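Local coordinates for protein beta-hexosaminidase Amuc_2018 (Akkermansia muciniphila, PDB 6JEB) that hydrolyses terminal N-acetylglucosamine and N-acetylgalactosamine residues from the non-reducing ends of beta-linked glycans as a zinc-containing family 20 glycosidase, at residues S5-P10 with A442-F447; T370-C375 with Y415-A420; L410-Y415 with G461-F466. All blocks are in the same frame, centred on the assembly; numbering follows the deposited sequence. Where two conformers were deposited one is given.

Overall arrangement
Contact 1 joins the loop before strand 12-16, in the N-terminal domain, to helix 434-452. Contact 2, nested along the chain between the segments of contact 1, packs helix 372-376 on helix 417-426, both in the catalytic domain; the two centres are about 14 Å apart, and Ile7 CG2 meets Cys419 O at 3.6 Å. Contact 3 sets helix 407-414 against the C-terminal loop 461-466, about 13 Å from contact 2 and 20 Å from contact 1 between centres. Its segments alternate with those of both others; it shares Tyr415 with contact 2. The side chains of Arg417 and Arg413 lie about 4 and 5 Å from that of Leu353, a substrate-binding residue, whereas contact 1 is remote from the annotated sites.

Contact 1. Residues S5-P10 with A442-F447; sequences SIIPEP and ADHRQF
Ile7 lays its side chain across the imidazole of His444, and every step along it meets a different part of the ring. CB lies 4.0 Å from His444 CE1. CG1 comes to 3.8 Å from His444 NE2. With CG1 anti to the carbonyl carbon (chi1 -59°) and the chain extended beyond it, CD1 is carried inward until it stands 3.7 Å from the centroid of the His444 ring, only 7° off the normal: a CH-pi contact over the face. Phe447, about one helical turn further on, covers the opposite face with CD2, toward the rim. The imidazole is thus held between an aliphatic branch and a phenyl ring, and its edge is left for polar work. There, His444 NE2 donates to Ser5 O at 2.8 Å, with the acceptor close to the ring plane and a moderately bent N-H...O angle of 151°. The same carbonyl oxygen lies at the edge of the Phe447 ring. Ser5 adds a second bond, its OG donating to Asp443 OD2 at 2.6 Å on the anti lone pair of the carboxylate; a short serine side chain suits a place so close to the helix.

The contact fastens the N-terminal domain, at the loop before strand 12-16, to helix 434-452, while Ile6 turns to the other side and packs on helix 55-73. The far nitrogen, His444 ND1, is hydrogen-bonded to Tyr119 OH, so both nitrogens of this buried ring have partners. NE2 carries a hydrogen; if the ring is neutral, ND1 would be the acceptor for Tyr119 OH, which fits a histidine held between Ile7 and Phe447.

Contact 2. Residues T370-C375 with Y415-A420; sequences TTLQKC and YPRACA
Arg417 and Leu372 carry this junction of two helices on the outside of the TIM barrel of family 20 glycosidases: helix 372-376 comes before strand 392-399 in the chain, and helix 417-426 after it, beyond helix 407-414. Arg417 NH1 donates to Thr370 O at 2.9 Å, in the carbonyl plane and on a lone pair, although the N-H...O angle of 137° is well bent and the oxygen is tilted from the guanidinium plane. Arg417 CD also comes to 3.3 Å from Thr370 O, and the bend at chi3 (-60°) brings the guanidinium round so that NH1 meets the same oxygen. Beside this bond, Leu372 uses both methyls: CD1 sits 4.0 Å from Ala420 CB and against Arg417 CA, while CD2 lies 4.1 Å from Pro416 CG. Cys375 SG lies 3.9 Å from Ala420 CB, on the same methyl that Leu372 CD1 touches. The small alanine leaves room for the branched leucine, and Leu441 of helix 434-452 touches both Leu372 and Pro416.

Further out, Arg417 NH2 bonds to the carbonyls of Arg413 and Phe355, fixing the guanidinium close to Leu353, a substrate-binding residue. A leucine in place of Arg417 would probably leave the carbonyls of Thr370, Arg413 and Phe355 without this donor and the loop leading into helix 372-376 more mobile. Thr371 is the N-cap of that helix, its OG1 accepting from Lys374 N at 3.0 Å.

Contact 3. Residues L410-Y415 with G461-F466; sequences LLYRAY and GNEPAF
Tyr412 reaches Glu463 and Asn462 because its CG is anti to the backbone N (chi1 -173°), which throws the ring outward from helix 407-414 onto the tail. Arg413 beside it takes the other course: its CG lies beside the backbone N, and a bend at chi2 (-144°) turns the guanidinium toward the same glutamate. The extended Glu463 runs along the Tyr412 ring before its carboxylate reaches Arg413. Its CA stands 3.6 Å from the centroid of the Tyr412 ring, over the face, and its CB approaches Tyr412 CE2 at 3.4 Å. Pro464 CD makes an off-centre CH-pi contact, 4.0 Å from the centroid of the Tyr412 ring; a proline ring, with its polarised CH2 next to nitrogen, suits an aromatic surface.

At its end, the carboxylate is gripped side-on in a bidentate salt bridge, with its plane 33° from that of the guanidinium. Arg413 NE donates to Glu463 OE2 at 2.7 Å on the syn lone pair, and Arg413 NH2 to Glu463 OE1 at 2.9 Å. NH2 also reaches the carbonyl of Arg362, and NH1 that of Asp354, so one arginine joins the tail to the backbone of Asp354, a substrate-binding residue, and of Arg362. At the ring's edge, Tyr412 OH donates to Asn462 OD1 at 2.7 Å. That amide is itself fixed, OD1 accepting from Thr459 N and ND2 bonding to Glu457 O; Gln361 NE2 is a further partner of the tyrosine hydroxyl.

Arg458 adds a cation-pi contact to Tyr412, and His409 and Trp364 meet the ring of Phe466. On its inner side, helix 407-414 rests on the barrel, Leu410 touching Val399 of strand 392-399 and Leu411 touching Met115 of helix 106-118.

Contact 1. Residues S5-P10 with A442-F447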
loop_
_atom_site.group_PDB
_atom_site.type_symbol
_atom_site.label_atom_id
_atom_site.label_comp_id
_atom_site.label_asym_id
_atom_site.label_seq_id
_atom_site.Cartn_x
_atom_site.Cartn_y
_atom_site.Cartn_z
ATOM N N SER A 5 9.036 4.979 23.777
ATOM C CA SER A 5 9.029 3.914 22.786
ATOM C C SER A 5 8.022 4.217 21.689
ATOM O O SER A 5 7.062 3.468 21.488
ATOM C CB SER A 5 8.726 2.569 23.443
ATOM O OG SER A 5 9.807 2.198 24.275
ATOM N N ILE A 6 8.240 5.312 20.971
ATOM C CA ILE A 6 7.345 5.759 19.915
ATOM C C ILE A 6 7.878 5.245 18.587
ATOM O O ILE A 6 9.048 5.477 18.246
ATOM C CB ILE A 6 7.252 7.295 19.893
ATOM C CG1 ILE A 6 6.736 7.837 21.232
ATOM C CG2 ILE A 6 6.392 7.760 18.714
ATOM C CD1 ILE A 6 7.157 9.274 21.484
ATOM N N ILE A 7 7.027 4.551 17.838
ATOM C CA ILE A 7 7.316 4.149 16.467
ATOM C C ILE A 7 6.261 4.798 15.582
ATOM O O ILE A 7 5.063 4.585 15.793
ATOM C CB ILE A 7 7.304 2.622 16.270
ATOM C CG1 ILE A 7 8.334 1.954 17.184
ATOM C CG2 ILE A 7 7.578 2.279 14.796
ATOM C CD1 ILE A 7 8.183 0.431 17.274
ATOM N N PRO A 8 6.643 5.573 14.562
ATOM C CA PRO A 8 8.030 5.869 14.164
ATOM C C PRO A 8 8.763 6.819 15.107
ATOM O O PRO A 8 8.144 7.644 15.786
ATOM C CB PRO A 8 7.877 6.513 12.781
ATOM C CG PRO A 8 6.449 6.897 12.666
ATOM C CD PRO A 8 5.644 6.112 13.622
ATOM N N GLU A 9 10.081 6.689 15.141
ATOM C CA GLU A 9 10.895 7.561 15.980
ATOM C C GLU A 9 10.639 9.020 15.612
ATOM O O GLU A 9 10.729 9.380 14.430
ATOM C CB GLU A 9 12.378 7.246 15.784
ATOM C CG GLU A 9 13.307 8.021 16.724
ATOM C CD GLU A 9 13.104 7.659 18.191
ATOM O OE1 GLU A 9 12.540 6.580 18.483
ATOM O OE2 GLU A 9 13.507 8.461 19.062
ATOM N N PRO A 10 10.327 9.883 16.581
ATOM C CA PRO A 10 10.121 11.298 16.264
ATOM C C PRO A 10 11.396 11.962 15.763
ATOM O O PRO A 10 12.522 11.560 16.089
ATOM C CB PRO A 10 9.685 11.901 17.606
ATOM C CG PRO A 10 9.072 10.742 18.350
ATOM C CD PRO A 10 9.928 9.559 17.962
ATOM N N ALA A 442 10.098 -4.300 21.056
ATOM C CA ALA A 442 9.855 -5.201 22.174
ATOM C C ALA A 442 8.775 -4.648 23.099
ATOM O O ALA A 442 7.888 -5.389 23.542
ATOM C CB ALA A 442 11.158 -5.450 22.931
ATOM N N ASP A 443 8.824 -3.343 23.392
ATOM C CA ASP A 443 7.776 -2.730 24.204
ATOM C C ASP A 443 6.433 -2.748 23.487
ATOM O O ASP A 443 5.383 -2.857 24.133
ATOM C CB ASP A 443 8.139 -1.284 24.547
ATOM C CG ASP A 443 9.361 -1.172 25.447
ATOM O OD1 ASP A 443 9.704 -2.158 26.146
ATOM O OD2 ASP A 443 9.972 -0.081 25.464
ATOM N N HIS A 444 6.442 -2.637 22.155
ATOM C CA HIS A 444 5.198 -2.603 21.398
ATOM C C HIS A 444 4.435 -3.921 21.429
ATOM O O HIS A 444 3.231 -3.928 21.148
ATOM C CB HIS A 444 5.466 -2.149 19.967
ATOM C CG HIS A 444 5.480 -0.663 19.822
ATOM N ND1 HIS A 444 4.618 0.014 18.987
ATOM C CD2 HIS A 444 6.217 0.282 20.455
ATOM C CE1 HIS A 444 4.843 1.313 19.091
ATOM N NE2 HIS A 444 5.803 1.503 19.982
ATOM N N ARG A 445 5.084 -5.036 21.756
ATOM C CA ARG A 445 4.317 -6.268 21.886
ATOM C C ARG A 445 3.185 -6.091 22.892
ATOM O O ARG A 445 2.029 -6.432 22.610
ATOM C CB ARG A 445 5.204 -7.441 22.281
ATOM C CG ARG A 445 4.415 -8.734 22.260
ATOM C CD ARG A 445 5.168 -9.919 22.804
ATOM N NE ARG A 445 4.308 -11.095 22.816
ATOM C CZ ARG A 445 4.433 -12.097 23.678
ATOM N NH1 ARG A 445 5.387 -12.059 24.601
ATOM N NH2 ARG A 445 3.604 -13.131 23.624
ATOM N N GLN A 446 3.494 -5.523 24.063
ATOM C CA GLN A 446 2.460 -5.304 25.071
ATOM C C GLN A 446 1.472 -4.229 24.637
ATOM O O GLN A 446 0.267 -4.343 24.900
ATOM C CB GLN A 446 3.090 -4.939 26.417
ATOM C CG GLN A 446 3.789 -6.091 27.117
ATOM C CD GLN A 446 2.903 -7.311 27.281
ATOM O OE1 GLN A 446 1.736 -7.202 27.658
ATOM N NE2 GLN A 446 3.456 -8.485 26.996
ATOM N N PHE A 447 1.959 -3.166 23.978
ATOM C CA PHE A 447 1.050 -2.109 23.533
ATOM C C PHE A 447 -0.014 -2.677 22.605
ATOM O O PHE A 447 -1.211 -2.395 22.758
ATOM C CB PHE A 447 1.794 -1.001 22.777
ATOM C CG PHE A 447 2.878 -0.295 23.556
ATOM C CD1 PHE A 447 3.085 -0.511 24.908
ATOM C CD2 PHE A 447 3.691 0.619 22.898
ATOM C CE1 PHE A 447 4.102 0.159 25.582
ATOM C CE2 PHE A 447 4.703 1.296 23.562
ATOM C CZ PHE A 447 4.910 1.065 24.910
#

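Contact 2. Residues T370-C375 with Y415-A420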
loop_
_atom_site.group_PDB
_atom_site.type_symbol
_atom_site.label_atom_id
_atom_site.label_comp_id
_atom_site.label_asym_id
_atom_site.label_seq_id
_atom_site.Cartn_x
_atom_site.Cartn_y
_atom_site.Cartn_z
ATOM N N THR A 370 12.554 -12.037 3.944
ATOM C CA THR A 370 12.813 -10.646 4.304
ATOM C C THR A 370 12.601 -10.528 5.808
ATOM O O THR A 370 11.460 -10.454 6.278
ATOM C CB THR A 370 11.901 -9.689 3.545
ATOM O OG1 THR A 370 12.076 -9.879 2.131
ATOM C CG2 THR A 370 12.235 -8.237 3.925
ATOM N N THR A 371 13.695 -10.527 6.565
ATOM C CA THR A 371 13.578 -10.439 8.010
ATOM C C THR A 371 13.226 -9.013 8.421
ATOM O O THR A 371 13.330 -8.059 7.638
ATOM C CB THR A 371 14.894 -10.823 8.685
ATOM O OG1 THR A 371 15.908 -9.882 8.312
ATOM C CG2 THR A 371 15.317 -12.242 8.299
ATOM N N LEU A 372 12.800 -8.881 9.679
ATOM C CA LEU A 372 12.549 -7.561 10.245
ATOM C C LEU A 372 13.795 -6.688 10.171
ATOM O O LEU A 372 13.711 -5.500 9.839
ATOM C CB LEU A 372 12.086 -7.711 11.694
ATOM C CG LEU A 372 11.818 -6.410 12.434
ATOM C CD1 LEU A 372 10.660 -5.656 11.766
ATOM C CD2 LEU A 372 11.523 -6.724 13.883
ATOM N N GLN A 373 14.966 -7.266 10.454
ATOM C CA GLN A 373 16.204 -6.494 10.394
ATOM C C GLN A 373 16.507 -6.032 8.973
ATOM O O GLN A 373 16.943 -4.894 8.765
ATOM C CB GLN A 373 17.364 -7.316 10.957
ATOM C CG GLN A 373 18.638 -6.514 11.118
ATOM C CD GLN A 373 19.683 -7.235 11.951
ATOM O OE1 GLN A 373 19.441 -8.326 12.470
ATOM N NE2 GLN A 373 20.848 -6.621 12.090
ATOM N N LYS A 374 16.283 -6.900 7.982
ATOM C CA LYS A 374 16.478 -6.506 6.590
ATOM C C LYS A 374 15.540 -5.369 6.222
ATOM O O LYS A 374 15.946 -4.373 5.609
ATOM C CB LYS A 374 16.227 -7.710 5.677
ATOM C CG LYS A 374 16.159 -7.362 4.194
ATOM C CD LYS A 374 17.487 -6.813 3.702
ATOM C CE LYS A 374 17.479 -6.645 2.197
ATOM N NZ LYS A 374 18.832 -6.311 1.665
ATOM N N CYS A 375 14.267 -5.513 6.591
ATOM C CA CYS A 375 13.290 -4.471 6.329
ATOM C C CYS A 375 13.749 -3.130 6.901
ATOM O O CYS A 375 13.690 -2.100 6.215
ATOM C CB CYS A 375 11.961 -4.912 6.936
ATOM S SG CYS A 375 10.586 -3.888 6.528
ATOM N N TYR A 415 2.875 -7.517 10.076
ATOM C CA TYR A 415 3.510 -7.029 11.294
ATOM C C TYR A 415 4.475 -8.068 11.851
ATOM O O TYR A 415 4.222 -9.273 11.747
ATOM C CB TYR A 415 2.459 -6.678 12.363
ATOM C CG TYR A 415 1.696 -5.435 11.972
ATOM C CD1 TYR A 415 2.172 -4.173 12.316
ATOM C CD2 TYR A 415 0.549 -5.518 11.189
ATOM C CE1 TYR A 415 1.518 -3.032 11.916
ATOM C CE2 TYR A 415 -0.126 -4.375 10.784
ATOM C CZ TYR A 415 0.372 -3.136 11.145
ATOM O OH TYR A 415 -0.271 -1.994 10.748
ATOM N N PRO A 416 5.592 -7.641 12.468
ATOM C CA PRO A 416 5.984 -6.253 12.750
ATOM C C PRO A 416 6.739 -5.533 11.630
ATOM O O PRO A 416 7.176 -4.411 11.865
ATOM C CB PRO A 416 6.923 -6.407 13.950
ATOM C CG PRO A 416 7.584 -7.717 13.700
ATOM C CD PRO A 416 6.471 -8.598 13.165
ATOM N N ARG A 417 6.912 -6.135 10.450
ATOM C CA ARG A 417 7.666 -5.434 9.410
ATOM C C ARG A 417 7.030 -4.103 9.027
ATOM O O ARG A 417 7.751 -3.148 8.721
ATOM C CB ARG A 417 7.928 -6.329 8.201
ATOM C CG ARG A 417 9.002 -7.381 8.496
ATOM C CD ARG A 417 9.146 -8.388 7.364
ATOM N NE ARG A 417 7.895 -9.107 7.140
ATOM C CZ ARG A 417 7.721 -10.030 6.200
ATOM N NH1 ARG A 417 8.730 -10.382 5.410
ATOM N NH2 ARG A 417 6.538 -10.618 6.064
ATOM N N ALA A 418 5.697 -3.999 9.077
ATOM C CA ALA A 418 5.059 -2.715 8.791
ATOM C C ALA A 418 5.520 -1.624 9.755
ATOM O O ALA A 418 5.545 -0.449 9.380
ATOM C CB ALA A 418 3.531 -2.841 8.818
ATOM N N CYS A 419 5.880 -1.989 10.992
ATOM C CA CYS A 419 6.432 -1.012 11.934
ATOM C C CYS A 419 7.753 -0.453 11.426
ATOM O O CYS A 419 8.029 0.746 11.570
ATOM C CB CYS A 419 6.652 -1.659 13.305
ATOM S SG CYS A 419 5.203 -2.492 13.986
ATOM N N ALA A 420 8.589 -1.317 10.844
ATOM C CA ALA A 420 9.862 -0.871 10.287
ATOM C C ALA A 420 9.641 -0.003 9.058
ATOM O O ALA A 420 10.305 1.029 8.891
ATOM C CB ALA A 420 10.744 -2.078 9.955
#

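Contact 3. Residues L410-Y415 with G461-F466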
loop_
_atom_site.group_PDB
_atom_site.type_symbol
_atom_site.label_atom_id
_atom_site.label_comp_id
_atom_site.label_asym_id
_atom_site.label_seq_id
_atom_site.Cartn_x
_atom_site.Cartn_y
_atom_site.Cartn_z
ATOM N N LEU A 410 -2.879 -12.387 7.260
ATOM C CA LEU A 410 -2.435 -11.101 6.736
ATOM C C LEU A 410 -1.634 -10.327 7.780
ATOM O O LEU A 410 -0.540 -9.822 7.495
ATOM C CB LEU A 410 -3.669 -10.315 6.296
ATOM C CG LEU A 410 -3.481 -9.006 5.548
ATOM C CD1 LEU A 410 -2.720 -9.275 4.275
ATOM C CD2 LEU A 410 -4.832 -8.384 5.238
ATOM N N LEU A 411 -2.177 -10.206 8.991
ATOM C CA LEU A 411 -1.473 -9.478 10.039
ATOM C C LEU A 411 -0.193 -10.188 10.438
ATOM O O LEU A 411 0.785 -9.527 10.807
ATOM C CB LEU A 411 -2.372 -9.288 11.262
ATOM C CG LEU A 411 -3.583 -8.371 11.067
ATOM C CD1 LEU A 411 -4.427 -8.352 12.344
ATOM C CD2 LEU A 411 -3.156 -6.956 10.664
ATOM N N TYR A 412 -0.179 -11.525 10.382
ATOM C CA TYR A 412 1.037 -12.244 10.738
ATOM C C TYR A 412 2.199 -11.830 9.844
ATOM O O TYR A 412 3.318 -11.631 10.328
ATOM C CB TYR A 412 0.841 -13.764 10.685
ATOM C CG TYR A 412 2.076 -14.435 11.220
ATOM C CD1 TYR A 412 2.226 -14.654 12.584
ATOM C CD2 TYR A 412 3.119 -14.791 10.371
ATOM C CE1 TYR A 412 3.376 -15.233 13.093
ATOM C CE2 TYR A 412 4.276 -15.356 10.861
ATOM C CZ TYR A 412 4.396 -15.580 12.224
ATOM O OH TYR A 412 5.544 -16.135 12.715
ATOM N N ARG A 413 1.957 -11.707 8.533
ATOM C CA ARG A 413 3.040 -11.298 7.642
ATOM C C ARG A 413 3.217 -9.785 7.577
ATOM O O ARG A 413 4.341 -9.316 7.389
ATOM C CB ARG A 413 2.898 -11.934 6.254
ATOM C CG ARG A 413 3.103 -13.439 6.324
ATOM C CD ARG A 413 3.821 -14.068 5.130
ATOM N NE ARG A 413 4.150 -15.455 5.456
ATOM C CZ ARG A 413 4.834 -16.300 4.679
ATOM N NH1 ARG A 413 5.279 -15.922 3.486
ATOM N NH2 ARG A 413 5.074 -17.538 5.109
ATOM N N ALA A 414 2.150 -9.008 7.766
ATOM C CA ALA A 414 2.293 -7.557 7.684
ATOM C C ALA A 414 3.099 -6.998 8.850
ATOM O O ALA A 414 3.917 -6.092 8.657
ATOM C CB ALA A 414 0.923 -6.882 7.600
ATOM N N TYR A 415 2.875 -7.517 10.076
ATOM C CA TYR A 415 3.510 -7.029 11.294
ATOM C C TYR A 415 4.475 -8.068 11.851
ATOM O O TYR A 415 4.222 -9.273 11.747
ATOM C CB TYR A 415 2.459 -6.678 12.363
ATOM C CG TYR A 415 1.696 -5.435 11.972
ATOM C CD1 TYR A 415 2.172 -4.173 12.316
ATOM C CD2 TYR A 415 0.549 -5.518 11.189
ATOM C CE1 TYR A 415 1.518 -3.032 11.916
ATOM C CE2 TYR A 415 -0.126 -4.375 10.784
ATOM C CZ TYR A 415 0.372 -3.136 11.145
ATOM O OH TYR A 415 -0.271 -1.994 10.748
ATOM N N GLY A 461 7.786 -21.110 14.123
ATOM C CA GLY A 461 6.643 -21.994 14.208
ATOM C C GLY A 461 5.309 -21.374 14.560
ATOM O O GLY A 461 4.302 -22.089 14.538
ATOM N N ASN A 462 5.240 -20.084 14.891
ATOM C CA ASN A 462 3.963 -19.518 15.326
ATOM C C ASN A 462 3.165 -18.853 14.207
ATOM O O ASN A 462 2.128 -18.239 14.486
ATOM C CB ASN A 462 4.104 -18.632 16.577
ATOM C CG ASN A 462 4.601 -17.226 16.281
ATOM O OD1 ASN A 462 5.148 -16.941 15.217
ATOM N ND2 ASN A 462 4.417 -16.332 17.252
ATOM N N GLU A 463 3.596 -18.984 12.952
ATOM C CA GLU A 463 2.738 -18.566 11.853
ATOM C C GLU A 463 1.494 -19.454 11.817
ATOM O O GLU A 463 1.601 -20.675 11.989
ATOM C CB GLU A 463 3.466 -18.656 10.510
ATOM C CG GLU A 463 2.602 -18.153 9.351
ATOM C CD GLU A 463 3.403 -17.637 8.171
ATOM O OE1 GLU A 463 4.517 -18.153 7.910
ATOM O OE2 GLU A 463 2.920 -16.694 7.504
ATOM N N PRO A 464 0.306 -18.874 11.627
ATOM C CA PRO A 464 -0.905 -19.698 11.525
ATOM C C PRO A 464 -0.771 -20.735 10.418
ATOM O O PRO A 464 -0.111 -20.513 9.402
ATOM C CB PRO A 464 -2.004 -18.677 11.207
ATOM C CG PRO A 464 -1.500 -17.390 11.800
ATOM C CD PRO A 464 0.001 -17.432 11.617
ATOM N N ALA A 465 -1.394 -21.888 10.637
ATOM C CA ALA A 465 -1.280 -22.991 9.697
ATOM C C ALA A 465 -1.924 -22.645 8.359
ATOM O O ALA A 465 -2.896 -21.889 8.289
ATOM C CB ALA A 465 -1.969 -24.226 10.269
ATOM N N PHE A 466 -1.374 -23.223 7.291
ATOM C CA PHE A 466 -1.927 -23.121 5.948
ATOM C C PHE A 466 -2.528 -24.459 5.544
ATOM O O PHE A 466 -2.124 -25.515 6.040
ATOM C CB PHE A 466 -0.847 -22.756 4.924
ATOM C CG PHE A 466 -0.215 -21.418 5.154
ATOM C CD1 PHE A 466 -0.806 -20.270 4.654
ATOM C CD2 PHE A 466 0.977 -21.305 5.855
ATOM C CE1 PHE A 466 -0.225 -19.026 4.857
ATOM C CE2 PHE A 466 1.564 -20.064 6.059
ATOM C CZ PHE A 466 0.962 -18.922 5.562
#